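Local coordinates for extracellular solute-binding protein, family 1 (Trichodesmium erythraeum IMS101, PDB 6G7N) that binds ferric iron in the cleft between two lobes and probably delivers it to an ABC transporter for uptake into the cell, at residues 124-129 / 165-170; 129-134 / 188-193. All coordinates share one frame; numbering follows the deposited sequence.

Interaction 1 (124-129 / 165-170)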
ATOM      1  N   ALA A 124       4.615  -9.474 -19.323  1.00 12.29           N
ATOM      2  CA  ALA A 124       5.543  -9.044 -20.374  1.00 12.95           C
ATOM      3  C   ALA A 124       5.423  -9.842 -21.657  1.00 13.29           C
ATOM      4  O   ALA A 124       6.111  -9.516 -22.623  1.00 15.91           O
ATOM      5  CB  ALA A 124       6.987  -9.117 -19.843  1.00 14.24           C
ATOM      6  N   GLN A 125       4.584 -10.863 -21.685  1.00 12.90           N
ATOM      7  CA  GLN A 125       4.438 -11.706 -22.864  1.00 14.45           C
ATOM      8  C   GLN A 125       3.725 -10.949 -23.983  1.00 14.22           C
ATOM      9  O   GLN A 125       2.854 -10.086 -23.743  1.00 13.87           O
ATOM     10  CB  GLN A 125       3.669 -12.963 -22.499  1.00 15.24           C
ATOM     11  CG  GLN A 125       4.410 -13.908 -21.564  1.00 17.41           C
ATOM     12  CD  GLN A 125       5.584 -14.618 -22.237  1.00 22.35           C
ATOM     13  OE1 GLN A 125       5.581 -14.864 -23.431  1.00 25.55           O
ATOM     14  NE2 GLN A 125       6.610 -14.916 -21.461  1.00 30.11           N
ATOM     15  N   ASN A 126       4.057 -11.315 -25.221  1.00 15.71           N
ATOM     16  CA  ASN A 126       3.536 -10.658 -26.433  0.50 17.04           C
ATOM     17  C   ASN A 126       2.013 -10.688 -26.539  1.00 15.59           C
ATOM     18  O   ASN A 126       1.417  -9.794 -27.171  1.00 17.48           O
ATOM     19  CB  ASN A 126       4.100 -11.316 -27.715  0.50 20.68           C
ATOM     20  CG  ASN A 126       5.615 -11.190 -27.862  0.50 25.05           C
ATOM     21  OD1 ASN A 126       6.238 -10.301 -27.294  0.50 32.13           O
ATOM     22  ND2 ASN A 126       6.208 -12.081 -28.664  0.50 29.64           N
ATOM     23  N   LYS A 127       1.380 -11.719 -25.986  1.00 16.09           N
ATOM     24  CA  LYS A 127      -0.065 -11.839 -26.037  1.00 16.66           C
ATOM     25  C   LYS A 127      -0.793 -10.644 -25.431  1.00 16.12           C
ATOM     26  O   LYS A 127      -1.947 -10.401 -25.770  1.00 17.65           O
ATOM     27  CB  LYS A 127      -0.539 -13.138 -25.376  1.00 17.82           C
ATOM     28  CG  LYS A 127      -0.230 -13.190 -23.891  1.00 18.12           C
ATOM     29  CD  LYS A 127      -0.434 -14.578 -23.306  1.00 18.64           C
ATOM     30  CE  LYS A 127       0.054 -14.607 -21.869  1.00 19.91           C
ATOM     31  NZ  LYS A 127      -0.053 -15.948 -21.253  1.00 20.51           N
ATOM     32  N   TRP A 128      -0.146  -9.872 -24.554  1.00 14.03           N
ATOM     33  CA  TRP A 128      -0.781  -8.709 -23.938  1.00 13.65           C
ATOM     34  C   TRP A 128      -0.539  -7.406 -24.692  1.00 13.82           C
ATOM     35  O   TRP A 128      -0.928  -6.339 -24.203  1.00 13.88           O
ATOM     36  CB  TRP A 128      -0.355  -8.587 -22.465  1.00 14.13           C
ATOM     37  CG  TRP A 128      -0.746  -9.753 -21.641  1.00 14.22           C
ATOM     38  CD1 TRP A 128       0.094 -10.619 -20.987  1.00 14.94           C
ATOM     39  CD2 TRP A 128      -2.073 -10.183 -21.336  1.00 15.28           C
ATOM     40  NE1 TRP A 128      -0.620 -11.540 -20.294  1.00 16.98           N
ATOM     41  CE2 TRP A 128      -1.955 -11.319 -20.480  1.00 16.47           C
ATOM     42  CE3 TRP A 128      -3.353  -9.704 -21.651  1.00 17.98           C
ATOM     43  CZ2 TRP A 128      -3.061 -12.009 -19.992  1.00 19.60           C
ATOM     44  CZ3 TRP A 128      -4.470 -10.416 -21.154  1.00 20.48           C
ATOM     45  CH2 TRP A 128      -4.300 -11.544 -20.328  1.00 20.79           C
ATOM     46  N   LYS A 129       0.029  -7.476 -25.900  1.00 14.84           N
ATOM     47  CA  LYS A 129       0.333  -6.241 -26.633  1.00 14.36           C
ATOM     48  C   LYS A 129      -0.938  -5.427 -26.864  1.00 13.95           C
ATOM     49  O   LYS A 129      -1.948  -5.975 -27.310  1.00 14.82           O
ATOM     50  CB  LYS A 129       1.042  -6.537 -27.959  1.00 16.59           C
ATOM     51  CG  LYS A 129       1.717  -5.297 -28.558  1.00 19.92           C
ATOM     52  CD  LYS A 129       2.574  -5.644 -29.749  1.00 21.55           C
ATOM     53  CE  LYS A 129       3.544  -4.518 -30.065  1.00 24.88           C
ATOM     54  NZ  LYS A 129       2.871  -3.320 -30.595  1.00 25.34           N
ATOM     55  N   PHE A 165       6.816  -5.401 -20.702  1.00 12.03           N
ATOM     56  CA  PHE A 165       5.637  -4.837 -20.058  1.00 11.59           C
ATOM     57  C   PHE A 165       5.250  -3.495 -20.654  1.00 11.61           C
ATOM     58  O   PHE A 165       4.101  -3.259 -21.037  1.00 12.84           O
ATOM     59  CB  PHE A 165       5.922  -4.756 -18.549  1.00 11.56           C
ATOM     60  CG  PHE A 165       4.771  -4.278 -17.719  1.00 11.37           C
ATOM     61  CD1 PHE A 165       3.631  -5.036 -17.617  1.00 11.95           C
ATOM     62  CD2 PHE A 165       4.836  -3.101 -17.024  1.00 12.56           C
ATOM     63  CE1 PHE A 165       2.584  -4.631 -16.813  1.00 12.73           C
ATOM     64  CE2 PHE A 165       3.779  -2.688 -16.210  1.00 13.49           C
ATOM     65  CZ  PHE A 165       2.656  -3.468 -16.107  1.00 12.81           C
ATOM     66  N   VAL A 166       6.219  -2.590 -20.743  1.00 12.39           N
ATOM     67  CA  VAL A 166       5.974  -1.263 -21.302  1.00 12.45           C
ATOM     68  C   VAL A 166       5.519  -1.349 -22.768  1.00 13.23           C
ATOM     69  O   VAL A 166       4.622  -0.600 -23.205  1.00 14.06           O
ATOM     70  CB  VAL A 166       7.191  -0.364 -21.125  1.00 14.03           C
ATOM     71  CG1 VAL A 166       7.066   0.938 -21.889  1.00 16.82           C
ATOM     72  CG2 VAL A 166       7.439  -0.084 -19.654  1.00 15.89           C
ATOM     73  N   ARG A 167       6.101  -2.279 -23.527  0.50 13.50           N
ATOM     74  CA  ARG A 167       5.690  -2.518 -24.911  0.50 14.48           C
ATOM     75  C   ARG A 167       4.214  -2.878 -25.028  0.50 13.82           C
ATOM     76  O   ARG A 167       3.622  -2.669 -26.082  0.50 14.99           O
ATOM     77  CB  ARG A 167       6.568  -3.625 -25.523  0.50 15.80           C
ATOM     78  CG  ARG A 167       6.084  -4.243 -26.835  0.50 17.07           C
ATOM     79  CD  ARG A 167       7.107  -5.250 -27.357  0.50 17.54           C
ATOM     80  NE  ARG A 167       6.850  -5.712 -28.714  0.50 19.76           N
ATOM     81  CZ  ARG A 167       6.123  -6.782 -29.003  0.50 19.49           C
ATOM     82  NH1 ARG A 167       5.583  -7.518 -28.038  0.50 21.82           N
ATOM     83  NH2 ARG A 167       5.953  -7.130 -30.260  0.50 21.57           N
ATOM     84  N   ASN A 168       3.640  -3.422 -23.955  1.00 12.65           N
ATOM     85  CA  ASN A 168       2.259  -3.860 -23.936  1.00 12.57           C
ATOM     86  C   ASN A 168       1.256  -2.781 -23.495  1.00 12.16           C
ATOM     87  O   ASN A 168       0.055  -3.060 -23.479  1.00 13.81           O
ATOM     88  CB  ASN A 168       2.123  -5.087 -23.045  1.00 12.41           C
ATOM     89  CG  ASN A 168       2.747  -6.319 -23.661  1.00 12.58           C
ATOM     90  OD1 ASN A 168       2.938  -6.371 -24.868  1.00 14.83           O
ATOM     91  ND2 ASN A 168       3.019  -7.329 -22.834  1.00 13.81           N
ATOM     92  N   PHE A 169       1.706  -1.563 -23.211  1.00 12.11           N
ATOM     93  CA  PHE A 169       0.776  -0.532 -22.768  1.00 12.70           C
ATOM     94  C   PHE A 169      -0.206  -0.167 -23.879  1.00 14.10           C
ATOM     95  O   PHE A 169       0.190   0.076 -25.037  1.00 14.57           O
ATOM     96  CB  PHE A 169       1.507   0.738 -22.358  1.00 13.60           C
ATOM     97  CG  PHE A 169       2.309   0.659 -21.083  1.00 13.15           C
ATOM     98  CD1 PHE A 169       2.309  -0.447 -20.240  1.00 12.90           C
ATOM     99  CD2 PHE A 169       3.089   1.752 -20.731  1.00 14.86           C
ATOM    100  CE1 PHE A 169       3.048  -0.449 -19.075  1.00 14.39           C
ATOM    101  CE2 PHE A 169       3.820   1.767 -19.566  1.00 15.54           C
ATOM    102  CZ  PHE A 169       3.785   0.663 -18.732  1.00 14.96           C
ATOM    103  N   ALA A 170      -1.493  -0.115 -23.538  1.00 14.43           N
ATOM    104  CA  ALA A 170      -2.540   0.282 -24.487  1.00 14.78           C
ATOM    105  C   ALA A 170      -2.514   1.776 -24.789  1.00 15.26           C
ATOM    106  O   ALA A 170      -2.944   2.202 -25.863  1.00 17.96           O
ATOM    107  CB  ALA A 170      -3.889  -0.101 -23.928  1.00 17.27           C
TER
HETATM  108  O   HOH W   1       4.305  -1.166 -28.259  1.00 28.53           O
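Where helix 140-167 ends in the lobe that carries this solute-binding protein's iron-ligand tyrosines, Asn168 meets the 3-10 turn 126-128, and the amide of Asn168 supplies the hydrogen bond between helix end and loop. Its CG lies anti to the carbonyl carbon, chi1 -71°, which directs the amide at the turn. Asn168 ND2 donates to Gln125 O at 2.9 Å, with a bent N-H...O angle of 142°, approaching from above the carbonyl plane. Trp128 N reaches the same oxygen from the opposite face, so two donors grip it. Leu123 O accepts from ND2 as well, and two acceptors on one amide nitrogen hold the group against rotation. The other branch, Asn168 OD1, sits 3.1 Å from Lys129 CA, while CB of Trp128 packs against Asn168 ND2 at 3.6 Å. The indole leads away, its NE1 hydrogen-bonded to the Asp122 carboxylate. CB of Ala124 lies 3.8 Å from Phe165 N, bringing the loop at Ala124 alongside the last turn of the helix.

Toward the exposed side, Lys129 and Arg167 cross at about a right angle. Lys129 CE lies 3.5 Å above one face of the Arg167 guanidinium plane, offset toward its rim; the overlap is less certain because Arg167 was deposited in two conformers. The lysine chain is straight up to its last torsion, where a bend turns the ammonium aside, and Lys129 NZ stays 4.9 Å from Arg167 NH2. A water donates to Arg167 O at 2.7 Å and accepts a weak bond from Lys129 NZ.

Interaction 2 (129-134 / 188-193)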
ATOM      1  N   LYS A 129       0.029  -7.476 -25.900  1.00 14.84           N
ATOM      2  CA  LYS A 129       0.333  -6.241 -26.633  1.00 14.36           C
ATOM      3  C   LYS A 129      -0.938  -5.427 -26.864  1.00 13.95           C
ATOM      4  O   LYS A 129      -1.948  -5.975 -27.310  1.00 14.82           O
ATOM      5  CB  LYS A 129       1.042  -6.537 -27.959  1.00 16.59           C
ATOM      6  CG  LYS A 129       1.717  -5.297 -28.558  1.00 19.92           C
ATOM      7  CD  LYS A 129       2.574  -5.644 -29.749  1.00 21.55           C
ATOM      8  CE  LYS A 129       3.544  -4.518 -30.065  1.00 24.88           C
ATOM      9  NZ  LYS A 129       2.871  -3.320 -30.595  1.00 25.34           N
ATOM     10  N   GLY A 130      -0.869  -4.132 -26.546  1.00 13.70           N
ATOM     11  CA  GLY A 130      -2.001  -3.228 -26.743  1.00 14.71           C
ATOM     12  C   GLY A 130      -3.087  -3.360 -25.693  1.00 14.47           C
ATOM     13  O   GLY A 130      -4.133  -2.735 -25.864  1.00 16.40           O
ATOM     14  N   LYS A 131      -2.851  -4.138 -24.625  1.00 13.54           N
ATOM     15  CA  LYS A 131      -3.939  -4.522 -23.710  1.00 14.16           C
ATOM     16  C   LYS A 131      -3.800  -4.027 -22.278  1.00 13.06           C
ATOM     17  O   LYS A 131      -4.768  -4.173 -21.537  1.00 14.20           O
ATOM     18  CB  LYS A 131      -4.153  -6.048 -23.719  1.00 15.42           C
ATOM     19  CG  LYS A 131      -4.627  -6.533 -25.088  1.00 18.91           C
ATOM     20  CD  LYS A 131      -4.857  -8.018 -25.203  1.00 22.30           C
ATOM     21  CE  LYS A 131      -5.505  -8.336 -26.556  1.00 27.80           C
ATOM     22  NZ  LYS A 131      -6.013  -9.734 -26.639  1.00 35.61           N
ATOM     23  N   ILE A 132      -2.647  -3.457 -21.903  1.00 12.16           N
ATOM     24  CA  ILE A 132      -2.392  -3.168 -20.476  1.00 12.05           C
ATOM     25  C   ILE A 132      -2.531  -1.683 -20.209  1.00 12.49           C
ATOM     26  O   ILE A 132      -1.988  -0.850 -20.942  1.00 13.23           O
ATOM     27  CB  ILE A 132      -0.987  -3.625 -20.058  1.00 12.74           C
ATOM     28  CG1 ILE A 132      -0.829  -5.105 -20.340  1.00 13.03           C
ATOM     29  CG2 ILE A 132      -0.729  -3.313 -18.581  1.00 13.89           C
ATOM     30  CD1 ILE A 132       0.437  -5.751 -19.840  1.00 13.69           C
ATOM     31  N   VAL A 133      -3.236  -1.329 -19.127  1.00 11.92           N
ATOM     32  CA  VAL A 133      -3.249   0.047 -18.623  1.00 12.57           C
ATOM     33  C   VAL A 133      -2.643   0.075 -17.202  1.00 12.96           C
ATOM     34  O   VAL A 133      -2.931  -0.771 -16.350  1.00 13.97           O
ATOM     35  CB  VAL A 133      -4.649   0.692 -18.669  1.00 13.09           C
ATOM     36  CG1 VAL A 133      -5.079   0.971 -20.111  1.00 15.07           C
ATOM     37  CG2 VAL A 133      -5.687  -0.119 -17.948  1.00 13.90           C
ATOM     38  N   ILE A 134      -1.818   1.086 -16.965  1.00 12.44           N
ATOM     39  CA  ILE A 134      -1.198   1.290 -15.662  1.00 12.01           C
ATOM     40  C   ILE A 134      -0.810   2.774 -15.568  1.00 11.42           C
ATOM     41  O   ILE A 134      -0.532   3.430 -16.574  1.00 12.98           O
ATOM     42  CB  ILE A 134       0.019   0.353 -15.449  1.00 12.40           C
ATOM     43  CG1 ILE A 134       0.518   0.374 -13.990  1.00 12.80           C
ATOM     44  CG2 ILE A 134       1.162   0.701 -16.397  1.00 14.96           C
ATOM     45  CD1 ILE A 134       1.494  -0.747 -13.668  1.00 13.08           C
ATOM     46  N   ILE A 188     -10.630   0.197 -22.910  1.00 18.07           N
ATOM     47  CA  ILE A 188      -9.399   0.860 -23.342  1.00 18.53           C
ATOM     48  C   ILE A 188      -8.217  -0.102 -23.137  1.00 18.03           C
ATOM     49  O   ILE A 188      -7.292  -0.171 -23.958  1.00 19.52           O
ATOM     50  CB  ILE A 188      -9.225   2.182 -22.564  1.00 20.08           C
ATOM     51  CG1 ILE A 188     -10.342   3.161 -22.959  1.00 22.48           C
ATOM     52  CG2 ILE A 188      -7.847   2.775 -22.792  1.00 22.32           C
ATOM     53  CD1 ILE A 188     -10.446   4.371 -22.084  1.00 26.99           C
ATOM     54  N   GLY A 189      -8.240  -0.816 -22.017  1.00 17.02           N
ATOM     55  CA  GLY A 189      -7.353  -1.939 -21.795  1.00 16.66           C
ATOM     56  C   GLY A 189      -8.175  -3.160 -21.450  1.00 15.32           C
ATOM     57  O   GLY A 189      -9.351  -3.024 -21.039  1.00 17.12           O
ATOM     58  N   ASP A 190      -7.572  -4.351 -21.564  1.00 14.40           N
ATOM     59  CA  ASP A 190      -8.213  -5.561 -21.050  1.00 15.02           C
ATOM     60  C   ASP A 190      -7.787  -5.871 -19.620  1.00 13.44           C
ATOM     61  O   ASP A 190      -8.531  -6.538 -18.901  1.00 14.05           O
ATOM     62  CB  ASP A 190      -7.958  -6.771 -21.960  1.00 17.30           C
ATOM     63  CG  ASP A 190      -8.696  -6.693 -23.291  1.00 20.84           C
ATOM     64  OD1 ASP A 190      -9.609  -5.860 -23.460  1.00 23.93           O
ATOM     65  OD2 ASP A 190      -8.316  -7.489 -24.162  1.00 24.34           O
ATOM     66  N   ILE A 191      -6.577  -5.459 -19.232  1.00 12.67           N
ATOM     67  CA  ILE A 191      -6.070  -5.683 -17.886  1.00 13.37           C
ATOM     68  C   ILE A 191      -5.334  -4.433 -17.434  1.00 12.57           C
ATOM     69  O   ILE A 191      -4.885  -3.611 -18.235  1.00 12.87           O
ATOM     70  CB  ILE A 191      -5.173  -6.947 -17.781  1.00 14.25           C
ATOM     71  CG1 ILE A 191      -3.914  -6.793 -18.619  1.00 14.39           C
ATOM     72  CG2 ILE A 191      -5.943  -8.212 -18.114  1.00 15.42           C
ATOM     73  CD1 ILE A 191      -2.917  -7.922 -18.392  1.00 15.86           C
ATOM     74  N   GLY A 192      -5.197  -4.307 -16.120  1.00 12.47           N
ATOM     75  CA  GLY A 192      -4.398  -3.242 -15.533  1.00 13.56           C
ATOM     76  C   GLY A 192      -3.892  -3.648 -14.193  1.00 11.69           C
ATOM     77  O   GLY A 192      -4.266  -4.697 -13.687  1.00 12.68           O
ATOM     78  N   LEU A 193      -2.993  -2.834 -13.628  1.00 11.51           N
ATOM     79  CA  LEU A 193      -2.539  -3.039 -12.245  1.00 11.11           C
ATOM     80  C   LEU A 193      -3.092  -1.922 -11.386  1.00 10.82           C
ATOM     81  O   LEU A 193      -3.072  -0.754 -11.776  1.00 11.97           O
ATOM     82  CB  LEU A 193      -1.012  -3.075 -12.129  1.00 12.98           C
ATOM     83  CG  LEU A 193      -0.282  -4.217 -12.800  1.00 13.69           C
ATOM     84  CD1 LEU A 193       1.221  -4.277 -12.523  1.00 17.05           C
ATOM     85  CD2 LEU A 193      -0.817  -5.590 -12.415  1.00 18.80           C
TER
HETATM   86  O   HOH W   2      -6.881  -3.113 -25.212  1.00 41.12           O
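Two isoleucines reach each other through different first torsions: CG1 of Ile132 stands anti to its carbonyl carbon (chi1 -57°), whereas CG1 of Ile191 is tucked between backbone N and carbonyl carbon (chi1 64°). The two CG1 atoms thus come within 3.9 Å on one face of the sheet, the chains crossing at a slant. On the face that Val133 points to, the strand 191-193 has a glycine instead. A CB on Gly192 would run into Val133 O, and one on Gly189 would strike Val133 CG1, so the lack of side chains lets the backbones approach closely. At the far end CD1 of Ile134 and CD1 of Leu193 meet at 3.7 Å, the two side chains lying parallel and pointing the same way.

The backbone sets the register. Lys131 O accepts from two successive amides, Asp190 N at 2.8 Å and Ile191 N at 3.2 Å, the second nearly straight at 172°. Val133 N then donates to Ile191 O at 3.0 Å in the carbonyl plane, and a weak bond from Leu193 N to Val133 O follows. Beside the doubly used carbonyl, the extended chain of Lys131 runs past the Asp190 carboxylate, CD being 3.7 Å from OD2; NZ lies near the same oxygen but beyond a salt bridge. With an alanine here in place of the lysine, the Asp190 carboxylate would probably lose the aliphatic chain beside it and the nearby positive charge.

A water bridges Gly130 O and Ile188 O. Parallel neighbours joined through helices 140-167 and 177-186 form a beta-alpha-beta crossover, whose second strand, 191-195, leads straight to the iron ligands Tyr197 and Tyr198.

Following the chain from the N terminus, strand 96-108 gives way to the loop holding 124-129, which passes through Lys129, which ends one segment and begins the next, into strand 132-133. Helix 140-167 then returns the chain to 165-170, where interaction 1 closes a loop with 35 residues between its segments. Helix 177-186 carries it on to 188-193, and interaction 2 closes a longer loop of 53. Their segments alternate, so the two closures cross instead of nesting. Ile132 links them directly: its O and N make probable hydrogen bonds with Ala170 N and Asn168 O. Helix end, loop and parallel strand pair are thereby tied together at one end of the lobe.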